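Local structure of alpha-1,2-mannosidase (Bacteroides thetaiotaomicron, 2WW2) at residues N359-S364 with A404-I409. The protein is a calcium-dependent, inverting alpha-mannosidase of glycoside hydrolase family 92 from a human gut symbiont, probably hydrolysing alpha-1,2-linked mannosides. Numbering follows the deposited sequence.
Sequences NAYNES and ALEAMI
Two helices meet here at Tyr361 and Ala407, whose CA atoms lie 6.9 Å apart, and the side chains of both start out toward the other helix. The contact illustrates how one aromatic residue can join two helices through both its face and its hydroxyl. The methyl of Ala407 sits over the centre of the Tyr361 ring: Ala407 CB lies 3.5 Å from the centroid of the Tyr361 ring and only 3° off the ring normal, a CH-pi contact. Ala407 CA reaches over the same face, 3.7 Å from Tyr361 CE1. With CG anti to the backbone N (chi1 168°), Tyr361 extends across to the 404-409 segment. Within the catalytic domain of family 92, consistent with the helical (alpha/alpha)6 barrel of this family, the contact joins the last turn of helix 347-364 to helix 401-413, whose other side, through Met408, packs on helices 383-393 and 444-465. At the ring edge, Tyr361 OH donates a hydrogen bond of 2.7 Å to Glu406 OE2, meeting the oxygen on its anti side and 17° out of the carboxylate plane. Replacing Tyr361 by an alanine would probably leave Glu406 without this donor and open a gap above the Ala407 methyl. Lys403 forms a long, weak ion pair with the same carboxylate oxygen.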
loop_
_atom_site.group_PDB
_atom_site.type_symbol
_atom_site.label_atom_id
_atom_site.label_comp_id
_atom_site.label_asym_id
_atom_site.label_seq_id
_atom_site.Cartn_x
_atom_site.Cartn_y
_atom_site.Cartn_z
ATOM N N ASN A 359 22.872 41.601 7.778
ATOM C CA ASN A 359 22.294 42.526 8.741
ATOM C C ASN A 359 21.677 41.757 9.917
ATOM O O ASN A 359 21.855 42.131 11.063
ATOM C CB ASN A 359 21.223 43.413 8.088
ATOM C CG ASN A 359 21.799 44.397 7.089
ATOM O OD1 ASN A 359 22.993 44.690 7.111
ATOM N ND2 ASN A 359 20.950 44.910 6.199
ATOM N N ALA A 360 20.930 40.698 9.626
ATOM C CA ALA A 360 20.303 39.895 10.689
ATOM C C ALA A 360 21.387 39.314 11.577
ATOM O O ALA A 360 21.251 39.275 12.815
ATOM C CB ALA A 360 19.435 38.764 10.071
ATOM N N TYR A 361 22.472 38.861 10.948
ATOM C CA TYR A 361 23.634 38.348 11.694
ATOM C C TYR A 361 24.226 39.431 12.603
ATOM O O TYR A 361 24.534 39.167 13.773
ATOM C CB TYR A 361 24.702 37.799 10.731
ATOM C CG TYR A 361 26.048 37.515 11.369
ATOM C CD1 TYR A 361 26.263 36.362 12.121
ATOM C CD2 TYR A 361 27.111 38.399 11.209
ATOM C CE1 TYR A 361 27.510 36.108 12.700
ATOM C CE2 TYR A 361 28.350 38.151 11.772
ATOM C CZ TYR A 361 28.541 37.011 12.518
ATOM O OH TYR A 361 29.783 36.778 13.064
ATOM N N ASN A 362 24.371 40.652 12.078
ATOM C CA ASN A 362 24.926 41.735 12.890
ATOM C C ASN A 362 23.990 42.067 14.057
ATOM O O ASN A 362 24.435 42.341 15.166
ATOM C CB ASN A 362 25.191 42.994 12.044
ATOM C CG ASN A 362 26.376 42.828 11.111
ATOM O OD1 ASN A 362 27.278 42.042 11.380
ATOM N ND2 ASN A 362 26.384 43.576 10.016
ATOM N N GLU A 363 22.688 42.024 13.793
ATOM C CA GLU A 363 21.689 42.398 14.787
ATOM C C GLU A 363 21.374 41.308 15.822
ATOM O O GLU A 363 20.842 41.617 16.889
ATOM C CB GLU A 363 20.406 42.866 14.077
ATOM C CG GLU A 363 20.583 44.217 13.430
ATOM C CD GLU A 363 19.746 44.414 12.177
ATOM O OE1 GLU A 363 18.648 43.825 12.065
ATOM O OE2 GLU A 363 20.184 45.174 11.300
ATOM N N SER A 364 21.692 40.050 15.527
ATOM C CA SER A 364 21.285 38.949 16.412
ATOM C C SER A 364 22.389 37.966 16.800
ATOM O O SER A 364 22.218 37.175 17.726
ATOM C CB SER A 364 20.148 38.143 15.769
ATOM O OG SER A 364 20.660 37.301 14.758
ATOM N N ALA A 404 31.093 38.063 5.639
ATOM C CA ALA A 404 30.255 36.922 5.248
ATOM C C ALA A 404 30.910 35.603 5.664
ATOM O O ALA A 404 30.247 34.724 6.205
ATOM C CB ALA A 404 29.954 36.932 3.740
ATOM N N LEU A 405 32.216 35.471 5.430
ATOM C CA LEU A 405 32.898 34.242 5.819
ATOM C C LEU A 405 32.800 34.003 7.334
ATOM O O LEU A 405 32.636 32.862 7.787
ATOM C CB LEU A 405 34.370 34.273 5.396
ATOM C CG LEU A 405 35.145 32.991 5.745
ATOM C CD1 LEU A 405 34.464 31.733 5.185
ATOM C CD2 LEU A 405 36.586 33.078 5.259
ATOM N N GLU A 406 32.950 35.078 8.112
ATOM C CA GLU A 406 32.914 34.984 9.572
ATOM C C GLU A 406 31.542 34.489 10.018
ATOM O O GLU A 406 31.434 33.600 10.868
ATOM C CB GLU A 406 33.216 36.352 10.180
ATOM C CG GLU A 406 32.897 36.500 11.654
ATOM C CD GLU A 406 32.876 37.972 12.091
ATOM O OE1 GLU A 406 33.950 38.597 12.102
ATOM O OE2 GLU A 406 31.789 38.499 12.423
ATOM N N ALA A 407 30.502 35.064 9.418
ATOM C CA ALA A 407 29.129 34.688 9.712
ATOM C C ALA A 407 28.867 33.218 9.369
ATOM O O ALA A 407 28.208 32.504 10.130
ATOM C CB ALA A 407 28.157 35.600 8.927
ATOM N N MET A 408 29.380 32.776 8.220
ATOM C CA MET A 408 29.194 31.397 7.758
ATOM C C MET A 408 29.842 30.415 8.716
ATOM O O MET A 408 29.233 29.426 9.120
ATOM C CB MET A 408 29.839 31.205 6.383
ATOM C CG MET A 408 29.091 31.856 5.232
ATOM S SD MET A 408 30.124 31.729 3.755
ATOM C CE MET A 408 29.269 32.929 2.727
ATOM N N ILE A 409 31.100 30.681 9.057
ATOM C CA ILE A 409 31.812 29.819 9.971
ATOM C C ILE A 409 31.108 29.771 11.334
ATOM O O ILE A 409 30.993 28.694 11.942
ATOM C CB ILE A 409 33.289 30.273 10.151
ATOM C CG1 ILE A 409 34.059 30.063 8.845
ATOM C CG2 ILE A 409 33.952 29.486 11.276
ATOM C CD1 ILE A 409 35.441 30.671 8.851
#